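Local coordinates for protein putative PLP-dependent aminotransferase (Bacillus cereus ATCC 10987, PDB 3JU7) that probably works as a pyridoxal-phosphate-dependent aminotransferase of the DegT/DnrJ/EryC1 family, moving amino groups between substrates, at residues Q51-V56 and Y175-S180; V299-V304 and A315-S320. All coordinates share one frame; numbering follows the deposited sequence.

Contact 1: Q51-V56 and Y175-S180; sequences QNRGAV and YGQDFS
Arg53 reaches across to Gln177 and Asp178, and its side chain is worth following outward. CB already has company on the other segment, with Gln177 NE2 and Asp178 OD1 both 3.7 Å from it. CG lies anti to the carbonyl carbon and the chain then bends at chi3 (-60°), which swings the guanidinium round beside the carboxylate. CD passes near Asp178 OD1. NE donates to that same oxygen at 3.1 Å, on the syn lone pair, while NH2 takes Asp178 OD2 at 2.8 Å with a fairly straight N-H...O angle of 158°. This is a side-on, two-nitrogen salt bridge, but a twisted one: the guanidinium and carboxylate planes stand 57° apart. NH1 turns back to its own segment and donates to Gln51 OE1 at 2.7 Å, so three nitrogens fix the rotation of the group.

Gln177 covers one face of the guanidinium with its NE2. That nitrogen donates nearly straight to Asp178 OD1 at 2.8 Å, from above the carboxylate plane, so OD1 is gripped by both NE2 and Arg53 NE. NE2 also binds Phe50 O and makes a long, weak bond to Arg53 O. At the other end of the amide, Gln177 OE1 accepts from a water at 2.7 Å that in turn accepts from Gln51 NE2, linking the two glutamines. Tyr202 OH bonds both Arg53 O and Asp178 N, tying the pair to strand 199-203.

Gln177 and Asp178 are the central residues of a type II beta turn from Gly176 to Phe179, closed by Phe179 N to Gly176 O. Through Asp178 the turn pairs with Arg53 in the loop before strand 55-59, which lies outermost, next to 199-203, in the large sheet of the fold type I PLP-dependent aminotransferases.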
ATOM      1  N   GLN A  51       7.422 -26.132  -1.297  1.00 25.04           N
ATOM      2  CA  GLN A  51       7.520 -27.462  -0.725  1.00 27.51           C
ATOM      3  C   GLN A  51       7.111 -27.443   0.731  1.00 26.70           C
ATOM      4  O   GLN A  51       7.651 -28.203   1.525  1.00 24.66           O
ATOM      5  CB  GLN A  51       8.947 -28.023  -0.894  1.00 29.32           C
ATOM      6  CG  GLN A  51       9.372 -28.241  -2.356  1.00 34.31           C
ATOM      7  CD  GLN A  51      10.871 -28.547  -2.503  1.00 44.64           C
ATOM      8  OE1 GLN A  51      11.440 -29.306  -1.722  1.00 49.74           O
ATOM      9  NE2 GLN A  51      11.511 -27.952  -3.506  1.00 43.79           N
ATOM     10  N   ASN A  52       6.159 -26.569   1.082  1.00 24.88           N
ATOM     11  CA  ASN A  52       5.686 -26.466   2.450  1.00 23.45           C
ATOM     12  C   ASN A  52       6.794 -26.318   3.476  1.00 25.07           C
ATOM     13  O   ASN A  52       6.710 -26.875   4.586  1.00 25.03           O
ATOM     14  CB  ASN A  52       4.823 -27.708   2.810  1.00 25.15           C
ATOM     15  CG  ASN A  52       3.425 -27.628   2.237  1.00 24.54           C
ATOM     16  OD1 ASN A  52       2.754 -26.589   2.323  1.00 32.42           O
ATOM     17  ND2 ASN A  52       2.992 -28.695   1.625  1.00 31.73           N
ATOM     18  N   ARG A  53       7.845 -25.587   3.104  1.00 22.35           N
ATOM     19  CA  ARG A  53       8.905 -25.256   4.010  1.00 21.89           C
ATOM     20  C   ARG A  53       9.065 -23.730   3.960  1.00 23.66           C
ATOM     21  O   ARG A  53       9.270 -23.145   2.875  1.00 19.71           O
ATOM     22  CB  ARG A  53      10.214 -25.923   3.590  1.00 24.26           C
ATOM     23  CG  ARG A  53      10.177 -27.417   3.490  1.00 27.20           C
ATOM     24  CD  ARG A  53      11.599 -28.007   3.633  1.00 32.99           C
ATOM     25  NE  ARG A  53      12.511 -27.520   2.596  1.00 35.89           N
ATOM     26  CZ  ARG A  53      12.581 -28.016   1.358  1.00 43.71           C
ATOM     27  NH1 ARG A  53      11.783 -29.019   0.966  1.00 39.80           N
ATOM     28  NH2 ARG A  53      13.450 -27.510   0.495  1.00 44.18           N
ATOM     29  N   GLY A  54       8.998 -23.122   5.141  1.00 22.35           N
ATOM     30  CA  GLY A  54       8.959 -21.684   5.285  1.00 24.14           C
ATOM     31  C   GLY A  54       7.512 -21.192   5.336  1.00 24.15           C
ATOM     32  O   GLY A  54       6.572 -21.962   5.613  1.00 25.01           O
ATOM     33  N   ALA A  55       7.349 -19.907   5.052  1.00 21.23           N
ATOM     34  CA  ALA A  55       6.069 -19.250   5.149  1.00 21.50           C
ATOM     35  C   ALA A  55       6.047 -18.056   4.219  1.00 22.99           C
ATOM     36  O   ALA A  55       7.091 -17.443   3.924  1.00 21.96           O
ATOM     37  CB  ALA A  55       5.801 -18.796   6.585  1.00 18.27           C
ATOM     38  N   VAL A  56       4.841 -17.693   3.797  1.00 22.92           N
ATOM     39  CA  VAL A  56       4.664 -16.524   2.969  1.00 21.19           C
ATOM     40  C   VAL A  56       3.583 -15.597   3.537  1.00 24.22           C
ATOM     41  O   VAL A  56       2.656 -16.025   4.292  1.00 22.42           O
ATOM     42  CB  VAL A  56       4.249 -16.907   1.513  1.00 21.50           C
ATOM     43  CG1 VAL A  56       5.341 -17.779   0.799  1.00 18.48           C
ATOM     44  CG2 VAL A  56       2.903 -17.586   1.539  1.00 20.52           C
ATOM     45  N   TYR A 175      12.756 -20.213  -6.880  1.00 22.87           N
ATOM     46  CA  TYR A 175      13.723 -19.224  -6.468  1.00 24.07           C
ATOM     47  C   TYR A 175      13.447 -18.738  -5.053  1.00 26.03           C
ATOM     48  O   TYR A 175      12.330 -18.296  -4.781  1.00 27.43           O
ATOM     49  CB  TYR A 175      13.692 -18.012  -7.394  1.00 24.26           C
ATOM     50  CG  TYR A 175      14.782 -17.071  -7.003  1.00 26.45           C
ATOM     51  CD1 TYR A 175      16.085 -17.330  -7.382  1.00 22.46           C
ATOM     52  CD2 TYR A 175      14.541 -15.982  -6.185  1.00 27.33           C
ATOM     53  CE1 TYR A 175      17.110 -16.527  -7.009  1.00 23.53           C
ATOM     54  CE2 TYR A 175      15.594 -15.144  -5.793  1.00 28.63           C
ATOM     55  CZ  TYR A 175      16.879 -15.441  -6.214  1.00 23.15           C
ATOM     56  OH  TYR A 175      17.964 -14.668  -5.865  1.00 19.12           O
ATOM     57  N   GLY A 176      14.476 -18.823  -4.199  1.00 24.75           N
ATOM     58  CA  GLY A 176      14.453 -18.348  -2.815  1.00 25.64           C
ATOM     59  C   GLY A 176      14.226 -19.411  -1.740  1.00 25.00           C
ATOM     60  O   GLY A 176      14.266 -19.116  -0.536  1.00 26.58           O
ATOM     61  N   GLN A 177      13.988 -20.641  -2.178  1.00 24.62           N
ATOM     62  CA  GLN A 177      13.607 -21.743  -1.282  1.00 22.65           C
ATOM     63  C   GLN A 177      14.563 -21.823  -0.099  1.00 23.47           C
ATOM     64  O   GLN A 177      15.790 -21.775  -0.291  1.00 25.28           O
ATOM     65  CB  GLN A 177      13.596 -23.058  -2.061  1.00 21.28           C
ATOM     66  CG  GLN A 177      13.224 -24.334  -1.237  1.00 20.55           C
ATOM     67  CD  GLN A 177      11.763 -24.336  -0.829  1.00 24.74           C
ATOM     68  OE1 GLN A 177      10.878 -24.298  -1.693  1.00 23.35           O
ATOM     69  NE2 GLN A 177      11.493 -24.321   0.487  1.00 18.30           N
ATOM     70  N   ASP A 178      14.000 -21.909   1.108  1.00 20.89           N
ATOM     71  CA  ASP A 178      14.756 -22.114   2.333  1.00 20.58           C
ATOM     72  C   ASP A 178      15.674 -20.952   2.710  1.00 21.41           C
ATOM     73  O   ASP A 178      16.463 -21.083   3.618  1.00 23.03           O
ATOM     74  CB  ASP A 178      15.577 -23.430   2.289  1.00 19.66           C
ATOM     75  CG  ASP A 178      14.692 -24.683   2.193  1.00 27.93           C
ATOM     76  OD1 ASP A 178      13.478 -24.575   2.415  1.00 25.13           O
ATOM     77  OD2 ASP A 178      15.205 -25.783   1.870  1.00 24.57           O
ATOM     78  N   PHE A 179      15.583 -19.810   2.040  1.00 23.59           N
ATOM     79  CA  PHE A 179      16.442 -18.687   2.403  1.00 22.13           C
ATOM     80  C   PHE A 179      16.077 -18.166   3.805  1.00 24.34           C
ATOM     81  O   PHE A 179      14.878 -17.999   4.147  1.00 24.42           O
ATOM     82  CB  PHE A 179      16.292 -17.599   1.386  1.00 22.01           C
ATOM     83  CG  PHE A 179      17.207 -16.421   1.583  1.00 19.74           C
ATOM     84  CD1 PHE A 179      18.594 -16.576   1.539  1.00 19.73           C
ATOM     85  CD2 PHE A 179      16.678 -15.159   1.720  1.00 21.16           C
ATOM     86  CE1 PHE A 179      19.450 -15.484   1.655  1.00 27.82           C
ATOM     87  CE2 PHE A 179      17.511 -14.027   1.807  1.00 26.54           C
ATOM     88  CZ  PHE A 179      18.898 -14.186   1.792  1.00 25.61           C
ATOM     89  N   SER A 180      17.110 -17.913   4.607  1.00 21.41           N
ATOM     90  CA  SER A 180      16.919 -17.416   5.961  1.00 24.14           C
ATOM     91  C   SER A 180      16.413 -15.997   6.026  1.00 24.68           C
ATOM     92  O   SER A 180      15.724 -15.652   6.968  1.00 24.92           O
ATOM     93  CB  SER A 180      18.231 -17.457   6.711  1.00 24.51           C
ATOM     94  OG  SER A 180      18.608 -18.792   6.849  1.00 33.82           O
TER
HETATM   95  O   HOH W   1      10.871 -25.128  -4.226  1.00 23.70           O

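Contact 2: V299-V304 and A315-S320; sequences VRNKQV and ARLYFS
Leu317 sends its two methyl groups against Asn301 and Lys302 in the first turn of helix 301-309, a helix-to-loop packing in the C-terminal part of this aminotransferase-family chain. CD2 sits by the amide of Asn301, 3.6 Å from ND2 and 3.7 Å from CG, whereas CD1 touches Lys302 CB at 4.0 Å. CG of Leu317 leans beside the backbone N (chi1 -56°), and from there the two methyls fork over both residues. Ser320 joins from farther along the loop, where its CB and OG both approach Asn301 ND2 without bonding to it.

The polar ends are anchored in the next shell. Asn301 ND2 donates to Ile347 O, at the start of strand 347-350, and Ser320 OG bonds Ala344 O in helix 338-346, so the two side chains converge on the junction between that helix and strand. Ile305, one turn on in helix 301-309, also packs on Leu317. The loop itself bends back through Ser320 N to Leu317 O at 2.8 Å, spanning a cis peptide before Phe319. Clear of the helix, Arg316, whose NE is salt-bridged to Glu314, donates from NH1 to Tyr318 OH at 2.9 Å, with the hydroxyl lying in the guanidinium plane.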
ATOM      1  N   VAL A 299      27.737   0.870 -30.105  1.00 29.77           N
ATOM      2  CA  VAL A 299      26.380   1.363 -30.337  1.00 29.31           C
ATOM      3  C   VAL A 299      25.838   1.914 -29.037  1.00 28.27           C
ATOM      4  O   VAL A 299      26.032   1.295 -27.992  1.00 30.10           O
ATOM      5  CB  VAL A 299      25.478   0.229 -30.872  1.00 30.41           C
ATOM      6  CG1 VAL A 299      24.016   0.589 -30.752  1.00 24.91           C
ATOM      7  CG2 VAL A 299      25.862  -0.078 -32.304  1.00 23.82           C
ATOM      8  N   ARG A 300      25.192   3.082 -29.103  1.00 27.77           N
ATOM      9  CA  ARG A 300      24.536   3.681 -27.934  1.00 28.69           C
ATOM     10  C   ARG A 300      23.111   3.092 -27.796  1.00 29.12           C
ATOM     11  O   ARG A 300      22.316   3.095 -28.742  1.00 30.02           O
ATOM     12  CB  ARG A 300      24.494   5.199 -28.060  1.00 29.14           C
ATOM     13  N   ASN A 301      22.800   2.564 -26.619  1.00 28.08           N
ATOM     14  CA  ASN A 301      21.530   1.886 -26.431  1.00 26.76           C
ATOM     15  C   ASN A 301      20.358   2.835 -26.732  1.00 29.13           C
ATOM     16  O   ASN A 301      19.325   2.424 -27.284  1.00 30.37           O
ATOM     17  CB  ASN A 301      21.418   1.235 -25.032  1.00 24.34           C
ATOM     18  CG  ASN A 301      21.530   2.241 -23.884  1.00 25.26           C
ATOM     19  OD1 ASN A 301      21.931   3.391 -24.086  1.00 26.25           O
ATOM     20  ND2 ASN A 301      21.198   1.800 -22.671  1.00 19.12           N
ATOM     21  N   LYS A 302      20.511   4.115 -26.434  1.00 30.25           N
ATOM     22  CA  LYS A 302      19.401   5.000 -26.729  1.00 32.68           C
ATOM     23  C   LYS A 302      19.200   5.248 -28.216  1.00 32.51           C
ATOM     24  O   LYS A 302      18.072   5.534 -28.629  1.00 31.40           O
ATOM     25  CB  LYS A 302      19.430   6.271 -25.899  1.00 34.54           C
ATOM     26  CG  LYS A 302      20.656   7.091 -25.957  1.00 39.94           C
ATOM     27  CD  LYS A 302      20.885   7.746 -24.601  1.00 45.65           C
ATOM     28  CE  LYS A 302      19.657   8.447 -24.076  1.00 47.19           C
ATOM     29  NZ  LYS A 302      20.067   9.374 -23.003  1.00 54.38           N
ATOM     30  N   GLN A 303      20.247   5.080 -29.030  1.00 32.75           N
ATOM     31  CA  GLN A 303      20.071   5.048 -30.493  1.00 31.98           C
ATOM     32  C   GLN A 303      19.236   3.860 -30.927  1.00 30.19           C
ATOM     33  O   GLN A 303      18.457   3.966 -31.866  1.00 29.41           O
ATOM     34  CB  GLN A 303      21.415   4.984 -31.230  1.00 35.04           C
ATOM     35  CG  GLN A 303      21.882   6.317 -31.827  1.00 41.59           C
ATOM     36  CD  GLN A 303      20.816   6.960 -32.690  1.00 46.94           C
ATOM     37  OE1 GLN A 303      20.136   6.278 -33.457  1.00 50.69           O
ATOM     38  NE2 GLN A 303      20.638   8.275 -32.541  1.00 52.52           N
ATOM     39  N   VAL A 304      19.435   2.716 -30.273  1.00 28.73           N
ATOM     40  CA  VAL A 304      18.610   1.535 -30.519  1.00 28.83           C
ATOM     41  C   VAL A 304      17.117   1.857 -30.249  1.00 29.49           C
ATOM     42  O   VAL A 304      16.254   1.485 -31.035  1.00 28.18           O
ATOM     43  CB  VAL A 304      19.094   0.322 -29.670  1.00 29.46           C
ATOM     44  CG1 VAL A 304      18.203  -0.934 -29.901  1.00 25.06           C
ATOM     45  CG2 VAL A 304      20.554   0.038 -29.979  1.00 25.62           C
ATOM     46  N   ALA A 315      10.823  -0.016 -27.404  1.00 25.72           N
ATOM     47  CA  ALA A 315      11.728  -0.642 -26.438  1.00 26.21           C
ATOM     48  C   ALA A 315      11.895   0.350 -25.296  1.00 25.70           C
ATOM     49  O   ALA A 315      11.535   1.510 -25.438  1.00 22.66           O
ATOM     50  CB  ALA A 315      13.111  -0.898 -27.071  1.00 25.29           C
ATOM     51  N   ARG A 316      12.465  -0.102 -24.186  1.00 25.10           N
ATOM     52  CA  ARG A 316      12.848   0.797 -23.110  1.00 26.08           C
ATOM     53  C   ARG A 316      14.288   0.504 -22.667  1.00 25.80           C
ATOM     54  O   ARG A 316      14.944  -0.359 -23.243  1.00 26.64           O
ATOM     55  CB  ARG A 316      11.861   0.699 -21.937  1.00 25.58           C
ATOM     56  CG  ARG A 316      10.468   1.176 -22.296  1.00 25.25           C
ATOM     57  CD  ARG A 316       9.582   1.260 -21.078  1.00 23.04           C
ATOM     58  NE  ARG A 316       8.189   1.475 -21.441  1.00 29.45           N
ATOM     59  CZ  ARG A 316       7.169   1.525 -20.580  1.00 29.51           C
ATOM     60  NH1 ARG A 316       7.356   1.407 -19.275  1.00 20.65           N
ATOM     61  NH2 ARG A 316       5.937   1.716 -21.032  1.00 33.69           N
ATOM     62  N   LEU A 317      14.750   1.230 -21.651  1.00 23.84           N
ATOM     63  CA  LEU A 317      16.103   1.114 -21.129  1.00 24.72           C
ATOM     64  C   LEU A 317      16.077   0.922 -19.602  1.00 25.23           C
ATOM     65  O   LEU A 317      16.307   1.868 -18.851  1.00 26.06           O
ATOM     66  CB  LEU A 317      16.877   2.399 -21.459  1.00 23.65           C
ATOM     67  CG  LEU A 317      16.978   2.835 -22.921  1.00 26.34           C
ATOM     68  CD1 LEU A 317      17.550   4.229 -22.978  1.00 23.77           C
ATOM     69  CD2 LEU A 317      17.807   1.834 -23.755  1.00 16.04           C
ATOM     70  N   TYR A 318      15.756  -0.292 -19.157  1.00 25.05           N
ATOM     71  CA  TYR A 318      15.861  -0.678 -17.762  1.00 25.27           C
ATOM     72  C   TYR A 318      17.282  -1.244 -17.468  1.00 24.31           C
ATOM     73  O   TYR A 318      17.573  -2.376 -17.854  1.00 23.54           O
ATOM     74  CB  TYR A 318      14.769  -1.728 -17.451  1.00 25.37           C
ATOM     75  CG  TYR A 318      13.391  -1.110 -17.484  1.00 28.23           C
ATOM     76  CD1 TYR A 318      13.034  -0.126 -16.552  1.00 31.89           C
ATOM     77  CD2 TYR A 318      12.454  -1.461 -18.459  1.00 30.94           C
ATOM     78  CE1 TYR A 318      11.777   0.476 -16.578  1.00 26.55           C
ATOM     79  CE2 TYR A 318      11.183  -0.865 -18.492  1.00 29.82           C
ATOM     80  CZ  TYR A 318      10.863   0.112 -17.558  1.00 31.59           C
ATOM     81  OH  TYR A 318       9.634   0.721 -17.575  1.00 31.92           O
ATOM     82  N   PHE A 319      18.177  -0.540 -16.771  1.00 25.63           N
ATOM     83  CA  PHE A 319      17.978   0.688 -16.043  1.00 23.56           C
ATOM     84  C   PHE A 319      18.981   1.721 -16.503  1.00 24.77           C
ATOM     85  O   PHE A 319      20.160   1.689 -16.146  1.00 26.24           O
ATOM     86  CB  PHE A 319      18.156   0.396 -14.568  1.00 21.40           C
ATOM     87  CG  PHE A 319      17.221  -0.625 -14.085  1.00 26.99           C
ATOM     88  CD1 PHE A 319      15.877  -0.313 -13.908  1.00 25.62           C
ATOM     89  CD2 PHE A 319      17.644  -1.921 -13.893  1.00 26.16           C
ATOM     90  CE1 PHE A 319      14.971  -1.273 -13.514  1.00 25.33           C
ATOM     91  CE2 PHE A 319      16.743  -2.884 -13.501  1.00 26.17           C
ATOM     92  CZ  PHE A 319      15.407  -2.561 -13.321  1.00 28.41           C
ATOM     93  N   SER A 320      18.509   2.651 -17.301  1.00 23.77           N
ATOM     94  CA  SER A 320      19.362   3.715 -17.781  1.00 26.20           C
ATOM     95  C   SER A 320      18.465   4.919 -17.960  1.00 26.40           C
ATOM     96  O   SER A 320      17.650   4.900 -18.871  1.00 26.21           O
ATOM     97  CB  SER A 320      19.989   3.301 -19.110  1.00 26.54           C
ATOM     98  OG  SER A 320      20.674   4.374 -19.689  1.00 21.78           O
TER

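In the fold
From the N terminus, the chain runs through helix 36-48 into 51-56 and strand 55-59. It makes a long excursion of 118 residues, in which helices and strands alternate as far as strand 159-161, before 175-180 returns and closes contact 1, just ahead of strand 182-186 in the same sheet. Contact 2 opens only afterwards, beyond helix 250-270 and strand 291-294. Its loop is short: 10 residues carry the rest of helix 301-309 and the turn back to 315-320. The two therefore follow in series, neither nested nor crossed. The centres of contact 1 and contact 2 lie about 36 Å apart, on opposite sides of the chain's centre; contact 1 joins distant segments at the sheet edge, contact 2 a local helix and loop.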